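Beta sliding clamp (Bartonella birtlesii LL-WM9, PDB 6PTR) probably encircles DNA as a ring-shaped, head-to-tail homodimer and tethers DNA polymerases and other proteins to it, giving them processivity. Local coordinates at residues L271-Q276 and M351-S356; L298-G303 and E328-G333; G344-D349 and A362-N367; A184-R189 and S336-D341. All coordinates share one frame; numbering follows the deposited sequence.

Contact 1: residues L271-Q276 and M351-S356; sequences LIVNRQ and MVFMLS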
loop_
_atom_site.group_PDB
_atom_site.type_symbol
_atom_site.label_atom_id
_atom_site.label_comp_id
_atom_site.label_asym_id
_atom_site.label_seq_id
_atom_site.Cartn_x
_atom_site.Cartn_y
_atom_site.Cartn_z
ATOM N N LEU C 271 3.532 -36.521 11.704
ATOM C CA LEU C 271 2.227 -35.988 11.330
ATOM C C LEU C 271 2.291 -35.568 9.869
ATOM O O LEU C 271 3.191 -34.816 9.488
ATOM C CB LEU C 271 1.847 -34.800 12.216
ATOM C CG LEU C 271 0.692 -33.901 11.751
ATOM C CD1 LEU C 271 -0.621 -34.704 11.733
ATOM C CD2 LEU C 271 0.538 -32.649 12.620
ATOM N N ILE C 272 1.364 -36.065 9.053
ATOM C CA ILE C 272 1.239 -35.636 7.664
ATOM C C ILE C 272 -0.120 -34.983 7.490
ATOM O O ILE C 272 -1.142 -35.561 7.871
ATOM C CB ILE C 272 1.374 -36.789 6.659
ATOM C CG1 ILE C 272 2.614 -37.642 6.936
ATOM C CG2 ILE C 272 1.419 -36.203 5.256
ATOM C CD1 ILE C 272 2.697 -38.886 6.041
ATOM N N VAL C 273 -0.133 -33.797 6.891
ATOM C CA VAL C 273 -1.377 -33.095 6.627
ATOM C C VAL C 273 -1.345 -32.601 5.190
ATOM O O VAL C 273 -0.282 -32.431 4.590
ATOM C CB VAL C 273 -1.610 -31.913 7.602
ATOM C CG1 VAL C 273 -1.754 -32.410 9.038
ATOM C CG2 VAL C 273 -0.479 -30.914 7.505
ATOM N N ASN C 274 -2.530 -32.375 4.641
ATOM C CA ASN C 274 -2.637 -31.660 3.381
ATOM C C ASN C 274 -2.200 -30.228 3.610
ATOM O O ASN C 274 -2.789 -29.516 4.433
ATOM C CB ASN C 274 -4.064 -31.700 2.854
ATOM C CG ASN C 274 -4.224 -30.942 1.556
ATOM O OD1 ASN C 274 -4.194 -29.717 1.529
ATOM N ND2 ASN C 274 -4.405 -31.673 0.472
ATOM N N ARG C 275 -1.177 -29.799 2.876
ATOM C CA ARG C 275 -0.549 -28.521 3.195
ATOM C C ARG C 275 -1.526 -27.362 3.036
ATOM O O ARG C 275 -1.562 -26.454 3.875
ATOM C CB ARG C 275 0.680 -28.305 2.313
ATOM C CG ARG C 275 1.430 -27.035 2.633
ATOM C CD ARG C 275 2.726 -26.982 1.906
ATOM N NE ARG C 275 2.489 -26.973 0.480
ATOM C CZ ARG C 275 2.304 -25.874 -0.239
ATOM N NH1 ARG C 275 2.353 -24.678 0.336
ATOM N NH2 ARG C 275 2.084 -25.971 -1.545
ATOM N N GLN C 276 -2.308 -27.370 1.960
ATOM C CA GLN C 276 -3.222 -26.271 1.681
ATOM C C GLN C 276 -4.357 -26.230 2.699
ATOM O O GLN C 276 -4.753 -25.160 3.174
ATOM C CB GLN C 276 -3.752 -26.429 0.251
ATOM C CG GLN C 276 -2.673 -26.376 -0.854
ATOM C CD GLN C 276 -1.803 -27.654 -1.025
ATOM O OE1 GLN C 276 -2.099 -28.737 -0.498
ATOM N NE2 GLN C 276 -0.719 -27.509 -1.784
ATOM N N MET C 351 2.468 -31.886 3.848
ATOM C CA MET C 351 3.346 -31.251 4.820
ATOM C C MET C 351 3.582 -32.227 5.966
ATOM O O MET C 351 2.625 -32.735 6.553
ATOM C CB MET C 351 2.722 -29.961 5.336
ATOM C CG MET C 351 3.575 -29.211 6.317
ATOM S SD MET C 351 2.828 -27.590 6.577
ATOM C CE MET C 351 4.080 -26.789 7.575
ATOM N N VAL C 352 4.844 -32.492 6.284
ATOM C CA VAL C 352 5.205 -33.487 7.293
ATOM C C VAL C 352 5.852 -32.790 8.483
ATOM O O VAL C 352 6.783 -31.995 8.318
ATOM C CB VAL C 352 6.145 -34.560 6.717
ATOM C CG1 VAL C 352 6.552 -35.537 7.823
ATOM C CG2 VAL C 352 5.465 -35.293 5.595
ATOM N N PHE C 353 5.339 -33.061 9.686
ATOM C CA PHE C 353 5.981 -32.648 10.931
ATOM C C PHE C 353 6.565 -33.877 11.612
ATOM O O PHE C 353 5.856 -34.866 11.803
ATOM C CB PHE C 353 4.996 -32.030 11.919
ATOM C CG PHE C 353 4.281 -30.820 11.423
ATOM C CD1 PHE C 353 3.280 -30.919 10.466
ATOM C CD2 PHE C 353 4.570 -29.584 11.967
ATOM C CE1 PHE C 353 2.600 -29.779 10.036
ATOM C CE2 PHE C 353 3.897 -28.447 11.548
ATOM C CZ PHE C 353 2.908 -28.553 10.585
ATOM N N MET C 354 7.830 -33.798 12.011
ATOM C CA MET C 354 8.436 -34.793 12.885
ATOM C C MET C 354 8.477 -34.190 14.282
ATOM O O MET C 354 9.107 -33.151 14.501
ATOM C CB MET C 354 9.829 -35.202 12.400
ATOM C CG MET C 354 9.808 -35.710 10.999
ATOM S SD MET C 354 8.784 -37.179 10.789
ATOM C CE MET C 354 9.528 -38.323 11.946
ATOM N N LEU C 355 7.742 -34.800 15.208
ATOM C CA LEU C 355 7.517 -34.195 16.507
ATOM C C LEU C 355 8.085 -35.078 17.602
ATOM O O LEU C 355 8.244 -36.291 17.443
ATOM C CB LEU C 355 6.012 -33.977 16.760
ATOM C CG LEU C 355 5.347 -33.162 15.654
ATOM C CD1 LEU C 355 3.830 -33.210 15.771
ATOM C CD2 LEU C 355 5.871 -31.729 15.738
ATOM N N SER C 356 8.329 -34.449 18.745
ATOM C CA SER C 356 8.684 -35.188 19.944
ATOM C C SER C 356 7.620 -34.868 20.991
ATOM O O SER C 356 6.466 -35.286 20.860
ATOM C CB SER C 356 10.090 -34.798 20.409
ATOM O OG SER C 356 10.563 -35.697 21.382
#
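The carbonyl oxygen of L271 takes a hydrogen bond from F353 N, with L271 O and F353 N 2.8 Å apart, and a weaker CA-H contact from V352, whose CA is 3.3 Å from L271 O. The return bond, L271 N to F353 O, is nearly straight at 173°. Two residues further along, V273 and M351 exchange the same two bonds, with M351 N 2.9 Å from V273 O, and I272 and V352 form the non-hydrogen-bonded pair between them. Side chains therefore alternate across the sheet. On one face stand L271, V273, M351 and F353. The F353 ring takes V273 CG2 at its edge, 4.1 Å from CE1, while L271 CD2 comes in at a slant, 3.9 Å from CD1. M351 CB touches V273 CG2 at 4.0 Å; with CG anti to the backbone N (chi1 -178°) and the chain extended, the thioether runs off toward F278, whose ring also meets F353 edge-to-face. On the other face I272 and V352 lie alongside each other, CG1 of I272 3.9 Å from CG2 of V352. Past the strand, N274 is the N-cap of helix 275-285, its OD1 accepting from D277 N. R275 crosses M351 at about a right angle through its CB and sends NE to S348 O. This is an antiparallel pair at the margin of an eight-stranded sheet, with a helix springing directly from the outermost strand and packing over one face, as in the repeated domains of the DNA polymerase III beta subunit.

Contact 2: residues L298-G303 and E328-G333; sequences LTIEHG and EPLEIG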
loop_
_atom_site.group_PDB
_atom_site.type_symbol
_atom_site.label_atom_id
_atom_site.label_comp_id
_atom_site.label_asym_id
_atom_site.label_seq_id
_atom_site.Cartn_x
_atom_site.Cartn_y
_atom_site.Cartn_z
ATOM N N LEU C 298 -2.332 -27.322 18.492
ATOM C CA LEU C 298 -2.631 -28.494 17.681
ATOM C C LEU C 298 -2.911 -29.640 18.635
ATOM O O LEU C 298 -2.036 -30.032 19.416
ATOM C CB LEU C 298 -1.469 -28.860 16.751
ATOM C CG LEU C 298 -1.189 -27.997 15.519
ATOM C CD1 LEU C 298 -0.968 -26.557 15.875
ATOM C CD2 LEU C 298 0.022 -28.547 14.740
ATOM N N THR C 299 -4.107 -30.186 18.563
ATOM C CA THR C 299 -4.441 -31.398 19.298
ATOM C C THR C 299 -4.440 -32.538 18.298
ATOM O O THR C 299 -5.330 -32.621 17.440
ATOM C CB THR C 299 -5.789 -31.262 19.992
ATOM O OG1 THR C 299 -5.716 -30.160 20.913
ATOM C CG2 THR C 299 -6.127 -32.545 20.744
ATOM N N ILE C 300 -3.443 -33.415 18.401
ATOM C CA ILE C 300 -3.180 -34.415 17.375
ATOM C C ILE C 300 -3.613 -35.759 17.919
ATOM O O ILE C 300 -3.154 -36.187 18.988
ATOM C CB ILE C 300 -1.704 -34.449 16.960
ATOM C CG1 ILE C 300 -1.148 -33.043 16.792
ATOM C CG2 ILE C 300 -1.543 -35.213 15.643
ATOM C CD1 ILE C 300 0.359 -33.025 16.685
ATOM N N GLU C 301 -4.514 -36.409 17.194
ATOM C CA GLU C 301 -5.007 -37.731 17.532
ATOM C C GLU C 301 -4.920 -38.597 16.282
ATOM O O GLU C 301 -4.561 -38.126 15.199
ATOM C CB GLU C 301 -6.441 -37.658 18.081
ATOM C CG GLU C 301 -6.506 -37.471 19.590
ATOM C CD GLU C 301 -7.290 -36.235 20.024
ATOM O OE1 GLU C 301 -7.216 -35.882 21.224
ATOM O OE2 GLU C 301 -7.982 -35.620 19.184
ATOM N N HIS C 302 -5.214 -39.882 16.438
ATOM C CA HIS C 302 -5.189 -40.776 15.292
ATOM C C HIS C 302 -6.111 -40.257 14.195
ATOM O O HIS C 302 -7.322 -40.122 14.396
ATOM C CB HIS C 302 -5.588 -42.188 15.720
ATOM C CG HIS C 302 -4.551 -42.879 16.551
ATOM N ND1 HIS C 302 -4.748 -44.125 17.107
ATOM C CD2 HIS C 302 -3.302 -42.499 16.915
ATOM C CE1 HIS C 302 -3.667 -44.484 17.776
ATOM N NE2 HIS C 302 -2.775 -43.516 17.677
ATOM N N GLY C 303 -5.528 -39.943 13.041
ATOM C CA GLY C 303 -6.290 -39.576 11.867
ATOM C C GLY C 303 -6.860 -38.175 11.861
ATOM O O GLY C 303 -7.552 -37.815 10.899
ATOM N N GLU C 328 1.239 -41.617 19.690
ATOM C CA GLU C 328 0.599 -41.199 20.927
ATOM C C GLU C 328 -0.018 -39.814 20.744
ATOM O O GLU C 328 0.641 -38.922 20.190
ATOM C CB GLU C 328 1.645 -41.187 22.045
ATOM C CG GLU C 328 1.141 -40.828 23.433
ATOM C CD GLU C 328 2.284 -40.686 24.434
ATOM O OE1 GLU C 328 3.435 -41.025 24.075
ATOM O OE2 GLU C 328 2.031 -40.234 25.572
ATOM N N PRO C 329 -1.267 -39.599 21.161
ATOM C CA PRO C 329 -1.873 -38.265 21.016
ATOM C C PRO C 329 -0.986 -37.183 21.626
ATOM O O PRO C 329 -0.260 -37.415 22.591
ATOM C CB PRO C 329 -3.204 -38.398 21.761
ATOM C CG PRO C 329 -3.539 -39.893 21.635
ATOM C CD PRO C 329 -2.206 -40.588 21.724
ATOM N N LEU C 330 -1.031 -35.994 21.039
ATOM C CA LEU C 330 -0.143 -34.924 21.464
ATOM C C LEU C 330 -0.867 -33.600 21.333
ATOM O O LEU C 330 -1.542 -33.359 20.331
ATOM C CB LEU C 330 1.141 -34.910 20.628
ATOM C CG LEU C 330 2.144 -33.772 20.810
ATOM C CD1 LEU C 330 2.718 -33.758 22.219
ATOM C CD2 LEU C 330 3.263 -33.911 19.795
ATOM N N GLU C 331 -0.709 -32.743 22.341
ATOM C CA GLU C 331 -1.129 -31.350 22.268
ATOM C C GLU C 331 0.125 -30.489 22.240
ATOM O O GLU C 331 0.967 -30.583 23.146
ATOM C CB GLU C 331 -2.013 -30.970 23.459
ATOM C CG GLU C 331 -3.336 -31.694 23.514
ATOM C CD GLU C 331 -4.311 -31.031 24.490
ATOM O OE1 GLU C 331 -4.171 -31.245 25.706
ATOM O OE2 GLU C 331 -5.197 -30.277 24.033
ATOM N N ILE C 332 0.265 -29.683 21.198
ATOM C CA ILE C 332 1.469 -28.893 20.993
ATOM C C ILE C 332 1.073 -27.572 20.362
ATOM O O ILE C 332 0.191 -27.515 19.494
ATOM C CB ILE C 332 2.497 -29.671 20.132
ATOM C CG1 ILE C 332 3.824 -28.905 20.028
ATOM C CG2 ILE C 332 1.929 -29.964 18.745
ATOM C CD1 ILE C 332 4.984 -29.811 19.479
ATOM N N GLY C 333 1.718 -26.499 20.806
ATOM C CA GLY C 333 1.407 -25.164 20.339
ATOM C C GLY C 333 2.533 -24.636 19.472
ATOM O O GLY C 333 3.697 -24.962 19.687
#
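Four backbone bonds form the first shell between L298-E301 and L330-G333. L298 and I332 bond reciprocally, with L298 N 2.7 Å from I332 O, and I300 and L330 do the same, with I300 N 2.7 Å from L330 O. Toward the P329 end of the pair, P329 has no N-H to give, yet its CA still meets I300 O at 3.2 Å, and its ring crosses E301 at about a right angle, CB against CG of that glutamate. Side chains then divide between the two faces. L298, I300, L330 and I332 share one of them. There I332 puts CG1 anti to its backbone N (chi1 -174°), which leaves CG2 to meet I300 CD1 at 4.0 Å; L330 CD2 touches the same methyl at 4.3 Å. Beyond this layer, Y325 and L355 cover I300 and L330, while L305 and L307 of strand 304-311 back L298. On the other face T299 and E331 lie side by side. T299 OG1 is 3.2 Å from E331 OE2, a long approach that is not settled, because the hydroxyl proton has another acceptor within reach. The stronger partner of that oxygen is K297, which forms a salt bridge with it and would draw the carboxylate toward the lysine. The two faces are thus chemically distinct: a hydrocarbon layer that seals against the rest of the domain, and a polar side where E331 pairs with K297 and T299 lies alongside it.

Contact 3: residues G344-D349 and A362-N367; sequences GQLSSD and ALIRDN
D366 reaches across to the loop L346-S348, and its side chain can be followed outward atom by atom. CB passes L346 CD2 at 4.0 Å, the two side chains sliding past each other in opposite directions. CG has S348 OG 3.3 Å from it. At the tip the carboxylate splits its work between neighbouring residues. OD2 turns its syn lone pair to S347 N, 2.7 Å away in a nearly straight bond (170°), and receives a weak second bond from S347 OG. OD1 takes S348 N at 2.9 Å, but that donor stands 42° above the carboxylate plane. S348 OG also donates to OD1, although the modelled separation is very short and its exact value deserves caution. The hydroxyl gets there because its chi1 of 72° swings OG between the backbone N and carbonyl carbon. L346 lies close against the carboxylate, CB 3.0 Å from D366 OD1, a tight contact, while its CD2 sits 3.2 Å from D366 N and its CD1 reaches toward I364 CG2. D366 is buried, but two N-H groups meet its oxygens, which probably stabilises the charged form; the hydroxyls are weak or uncertain additions. S348 O is taken in turn by R275 NE. An aspartate at the end of strand 362-366 thereby grips two successive amides within the C-terminal domain, where helix 336-345 is followed by the antiparallel strands 350-355 and 362-366.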
loop_
_atom_site.group_PDB
_atom_site.type_symbol
_atom_site.label_atom_id
_atom_site.label_comp_id
_atom_site.label_asym_id
_atom_site.label_seq_id
_atom_site.Cartn_x
_atom_site.Cartn_y
_atom_site.Cartn_z
ATOM N N GLY C 344 4.306 -21.967 3.645
ATOM C CA GLY C 344 4.569 -21.241 2.407
ATOM C C GLY C 344 5.870 -21.596 1.723
ATOM O O GLY C 344 6.010 -21.344 0.524
ATOM N N GLN C 345 6.836 -22.172 2.448
ATOM C CA GLN C 345 8.098 -22.570 1.824
ATOM C C GLN C 345 7.977 -23.834 0.994
ATOM O O GLN C 345 8.794 -24.059 0.095
ATOM C CB GLN C 345 9.171 -22.804 2.889
ATOM C CG GLN C 345 9.554 -21.546 3.611
ATOM C CD GLN C 345 10.316 -20.625 2.714
ATOM O OE1 GLN C 345 9.814 -19.588 2.295
ATOM N NE2 GLN C 345 11.551 -21.008 2.394
ATOM N N LEU C 346 6.998 -24.675 1.308
ATOM C CA LEU C 346 6.895 -26.000 0.741
ATOM C C LEU C 346 6.126 -25.955 -0.563
ATOM O O LEU C 346 5.293 -25.077 -0.783
ATOM C CB LEU C 346 6.194 -26.926 1.732
ATOM C CG LEU C 346 6.816 -26.931 3.123
ATOM C CD1 LEU C 346 5.996 -27.819 4.065
ATOM C CD2 LEU C 346 8.259 -27.402 3.034
ATOM N N SER C 347 6.406 -26.919 -1.429
ATOM C CA SER C 347 5.785 -26.953 -2.736
ATOM C C SER C 347 4.866 -28.146 -2.940
ATOM O O SER C 347 4.182 -28.207 -3.966
ATOM C CB SER C 347 6.864 -26.956 -3.826
ATOM O OG SER C 347 7.660 -28.127 -3.746
ATOM N N SER C 348 4.828 -29.089 -2.010
ATOM C CA SER C 348 4.099 -30.328 -2.238
ATOM C C SER C 348 2.731 -30.277 -1.575
ATOM O O SER C 348 2.462 -29.438 -0.712
ATOM C CB SER C 348 4.892 -31.526 -1.718
ATOM O OG SER C 348 4.905 -31.565 -0.322
ATOM N N ASP C 349 1.861 -31.193 -1.996
ATOM C CA ASP C 349 0.562 -31.293 -1.349
ATOM C C ASP C 349 0.678 -31.728 0.101
ATOM O O ASP C 349 -0.235 -31.455 0.877
ATOM C CB ASP C 349 -0.345 -32.273 -2.077
ATOM C CG ASP C 349 -0.597 -31.880 -3.524
ATOM O OD1 ASP C 349 -0.454 -30.683 -3.858
ATOM O OD2 ASP C 349 -0.951 -32.774 -4.320
ATOM N N ALA C 362 10.265 -28.973 16.459
ATOM C CA ALA C 362 9.634 -29.768 15.414
ATOM C C ALA C 362 10.472 -29.645 14.156
ATOM O O ALA C 362 10.977 -28.565 13.856
ATOM C CB ALA C 362 8.219 -29.276 15.129
ATOM N N LEU C 363 10.605 -30.749 13.426
ATOM C CA LEU C 363 11.300 -30.780 12.144
ATOM C C LEU C 363 10.246 -30.845 11.047
ATOM O O LEU C 363 9.394 -31.743 11.062
ATOM C CB LEU C 363 12.224 -31.990 12.081
ATOM C CG LEU C 363 13.063 -32.332 10.838
ATOM C CD1 LEU C 363 14.118 -31.316 10.605
ATOM C CD2 LEU C 363 13.724 -33.708 11.018
ATOM N N ILE C 364 10.308 -29.907 10.096
ATOM C CA ILE C 364 9.259 -29.746 9.087
ATOM C C ILE C 364 9.873 -29.774 7.695
ATOM O O ILE C 364 10.969 -29.242 7.469
ATOM C CB ILE C 364 8.465 -28.442 9.289
ATOM C CG1 ILE C 364 7.813 -28.401 10.669
ATOM C CG2 ILE C 364 7.417 -28.269 8.188
ATOM C CD1 ILE C 364 7.300 -27.047 11.043
ATOM N N ARG C 365 9.151 -30.381 6.753
ATOM C CA ARG C 365 9.623 -30.444 5.376
ATOM C C ARG C 365 8.490 -30.858 4.451
ATOM O O ARG C 365 7.448 -31.379 4.885
ATOM C CB ARG C 365 10.799 -31.409 5.231
ATOM C CG ARG C 365 10.544 -32.749 5.850
ATOM C CD ARG C 365 11.427 -33.782 5.219
ATOM N NE ARG C 365 12.829 -33.597 5.568
ATOM C CZ ARG C 365 13.411 -34.161 6.622
ATOM N NH1 ARG C 365 12.704 -34.939 7.431
ATOM N NH2 ARG C 365 14.700 -33.952 6.861
ATOM N N ASP C 366 8.682 -30.547 3.172
ATOM C CA ASP C 366 7.950 -31.221 2.110
ATOM C C ASP C 366 8.214 -32.709 2.211
ATOM O O ASP C 366 9.371 -33.133 2.282
ATOM C CB ASP C 366 8.414 -30.728 0.736
ATOM C CG ASP C 366 7.550 -29.627 0.184
ATOM O OD1 ASP C 366 6.320 -29.654 0.422
ATOM O OD2 ASP C 366 8.107 -28.737 -0.489
ATOM N N ASN C 367 7.139 -33.499 2.187
ATOM C CA ASN C 367 7.277 -34.949 2.238
ATOM C C ASN C 367 8.319 -35.444 1.249
ATOM O O ASN C 367 9.018 -36.425 1.527
ATOM C CB ASN C 367 5.920 -35.603 1.967
ATOM C CG ASN C 367 5.851 -37.056 2.441
ATOM O OD1 ASN C 367 6.704 -37.528 3.196
ATOM N ND2 ASN C 367 4.819 -37.761 2.005
#

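Contact 4: residues A184-R189 and S336-D341; sequences ATDGHR and SRYLLD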
loop_
_atom_site.group_PDB
_atom_site.type_symbol
_atom_site.label_atom_id
_atom_site.label_comp_id
_atom_site.label_asym_id
_atom_site.label_seq_id
_atom_site.Cartn_x
_atom_site.Cartn_y
_atom_site.Cartn_z
ATOM N N ALA C 184 19.675 -20.063 8.252
ATOM C CA ALA C 184 19.203 -18.836 8.869
ATOM C C ALA C 184 18.283 -19.194 10.024
ATOM O O ALA C 184 17.542 -20.178 9.970
ATOM C CB ALA C 184 18.429 -17.938 7.877
ATOM N N THR C 185 18.312 -18.365 11.046
ATOM C CA THR C 185 17.413 -18.585 12.165
ATOM C C THR C 185 17.172 -17.263 12.869
ATOM O O THR C 185 17.993 -16.344 12.823
ATOM C CB THR C 185 17.997 -19.623 13.122
ATOM O OG1 THR C 185 17.052 -19.891 14.176
ATOM C CG2 THR C 185 19.270 -19.097 13.745
ATOM N N ASP C 186 16.026 -17.184 13.539
ATOM C CA ASP C 186 15.712 -16.073 14.419
ATOM C C ASP C 186 15.528 -16.535 15.863
ATOM O O ASP C 186 15.003 -15.777 16.681
ATOM C CB ASP C 186 14.464 -15.347 13.910
ATOM C CG ASP C 186 13.215 -16.215 13.935
ATOM O OD1 ASP C 186 13.282 -17.397 14.353
ATOM O OD2 ASP C 186 12.161 -15.697 13.521
ATOM N N GLY C 187 15.936 -17.763 16.184
ATOM C CA GLY C 187 15.764 -18.337 17.495
ATOM C C GLY C 187 14.455 -19.077 17.682
ATOM O O GLY C 187 14.264 -19.715 18.728
ATOM N N HIS C 188 13.550 -19.005 16.703
ATOM C CA HIS C 188 12.267 -19.699 16.779
ATOM C C HIS C 188 12.074 -20.590 15.565
ATOM O O HIS C 188 11.643 -21.737 15.700
ATOM C CB HIS C 188 11.130 -18.682 16.886
ATOM C CG HIS C 188 11.194 -17.891 18.149
ATOM N ND1 HIS C 188 11.688 -16.606 18.194
ATOM C CD2 HIS C 188 10.892 -18.228 19.424
ATOM C CE1 HIS C 188 11.650 -16.172 19.444
ATOM N NE2 HIS C 188 11.165 -17.134 20.208
ATOM N N ARG C 189 12.345 -20.030 14.383
ATOM C CA ARG C 189 12.358 -20.738 13.107
ATOM C C ARG C 189 13.812 -20.964 12.708
ATOM O O ARG C 189 14.673 -20.125 12.979
ATOM C CB ARG C 189 11.659 -19.911 12.006
ATOM C CG ARG C 189 10.262 -19.384 12.356
ATOM C CD ARG C 189 9.800 -18.323 11.358
ATOM N NE ARG C 189 10.452 -17.035 11.588
ATOM C CZ ARG C 189 10.211 -15.940 10.873
ATOM N NH1 ARG C 189 9.328 -15.968 9.885
ATOM N NH2 ARG C 189 10.863 -14.817 11.140
ATOM N N SER C 336 1.333 -19.204 15.031
ATOM C CA SER C 336 0.577 -19.477 13.811
ATOM C C SER C 336 1.212 -18.813 12.593
ATOM O O SER C 336 1.182 -19.374 11.496
ATOM C CB SER C 336 -0.866 -19.006 13.984
ATOM O OG SER C 336 -0.915 -17.625 14.298
ATOM N N ARG C 337 1.733 -17.598 12.750
ATOM C CA ARG C 337 2.404 -16.950 11.630
ATOM C C ARG C 337 3.632 -17.739 11.196
ATOM O O ARG C 337 3.905 -17.866 10.000
ATOM C CB ARG C 337 2.791 -15.520 11.991
ATOM C CG ARG C 337 3.416 -14.773 10.816
ATOM C CD ARG C 337 2.459 -14.733 9.624
ATOM N NE ARG C 337 2.996 -15.437 8.462
ATOM C CZ ARG C 337 2.344 -15.598 7.313
ATOM N NH1 ARG C 337 2.924 -16.238 6.295
ATOM N NH2 ARG C 337 1.111 -15.118 7.182
ATOM N N TYR C 338 4.388 -18.271 12.154
ATOM C CA TYR C 338 5.561 -19.051 11.783
ATOM C C TYR C 338 5.163 -20.334 11.073
ATOM O O TYR C 338 5.854 -20.776 10.149
ATOM C CB TYR C 338 6.411 -19.364 13.020
ATOM C CG TYR C 338 7.029 -18.141 13.680
ATOM C CD1 TYR C 338 7.018 -16.901 13.056
ATOM C CD2 TYR C 338 7.638 -18.243 14.936
ATOM C CE1 TYR C 338 7.600 -15.778 13.654
ATOM C CE2 TYR C 338 8.210 -17.130 15.555
ATOM C CZ TYR C 338 8.193 -15.903 14.903
ATOM O OH TYR C 338 8.758 -14.795 15.497
ATOM N N LEU C 339 4.059 -20.961 11.498
ATOM C CA LEU C 339 3.564 -22.129 10.779
ATOM C C LEU C 339 3.204 -21.776 9.348
ATOM O O LEU C 339 3.530 -22.521 8.417
ATOM C CB LEU C 339 2.339 -22.720 11.480
ATOM C CG LEU C 339 2.539 -23.568 12.727
ATOM C CD1 LEU C 339 1.156 -23.832 13.335
ATOM C CD2 LEU C 339 3.236 -24.874 12.387
ATOM N N LEU C 340 2.533 -20.641 9.145
ATOM C CA LEU C 340 2.194 -20.244 7.779
ATOM C C LEU C 340 3.447 -19.909 6.977
ATOM O O LEU C 340 3.531 -20.240 5.789
ATOM C CB LEU C 340 1.232 -19.062 7.810
ATOM C CG LEU C 340 -0.132 -19.462 8.389
ATOM C CD1 LEU C 340 -1.017 -18.247 8.533
ATOM C CD2 LEU C 340 -0.787 -20.497 7.487
ATOM N N ASP C 341 4.437 -19.279 7.617
ATOM C CA ASP C 341 5.697 -19.010 6.924
ATOM C C ASP C 341 6.300 -20.298 6.377
ATOM O O ASP C 341 6.683 -20.367 5.202
ATOM C CB ASP C 341 6.698 -18.318 7.859
ATOM C CG ASP C 341 6.301 -16.901 8.222
ATOM O OD1 ASP C 341 5.498 -16.268 7.490
ATOM O OD2 ASP C 341 6.828 -16.408 9.242
HETATM O O HOH W 1 11.254 -14.831 15.925
#
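R189 lies flat on the Y338 ring while two aspartates, one from each segment, hold its guanidinium by the rim. The planes are 15° apart and the centres 4.4 Å, in the one conformer given of the two deposited for this arginine. R189 CD lies over the ring face, 3.9 Å from the Y338 centroid in a CH-pi contact, and the bend at chi3 (-76°) turns NE and the guanidinium down onto the ring. NH1 then meets D341 OD2 at 2.6 Å in a salt bridge across the two domains, OD2 at the edge of the guanidinium, near its plane, the carboxylate itself turned 36° from it. NE and NH2 turn the other way and both donate to D186 OD2, approaching from one face of its carboxylate. D186 is itself set by the backbone: its OD1 accepts from H188 N, an Asx turn, and from R189 N at 2.8 Å. H188 CB touches Y338 CE2 at 3.6 Å, and a water joins H188 ND1 to Y338 OH, with a weak bond to D186 OD2. R337, in the conformer given, pairs with D341 OD1, so D341 is shared by two arginines. The bound peptide, griselimycin, hydrogen-bonds to the backbone of G187 and packs on T185 and H188. A row of alternating charges runs D186, R189, D341, R337, which would favour this stacked conformer of R189 and ties the peptide-contacting turn to the next domain's helix.

Contact 1 is the buried one, contacts 2 and 3 are partly buried, and contact 4 lies at the surface, where salt bridges and a water take over from hydrocarbon. Contacts 1 and 2 are both antiparallel strand pairs, in different sheets whose side chains meet: L355 CD1 of contact 1 is 3.6 Å from I300 CD1 of contact 2. Contact 3 shares contact 1's sheet through neighbouring strands 350-355 and 362-366, but works by one carboxylate on a loop rather than by paired backbones. Helix 336-345 carries contact 4 on its first turns, the loop that follows it makes contact 3, and its L339 touches both F353 and L298. Contact 4 alone joins the central and C-terminal domains.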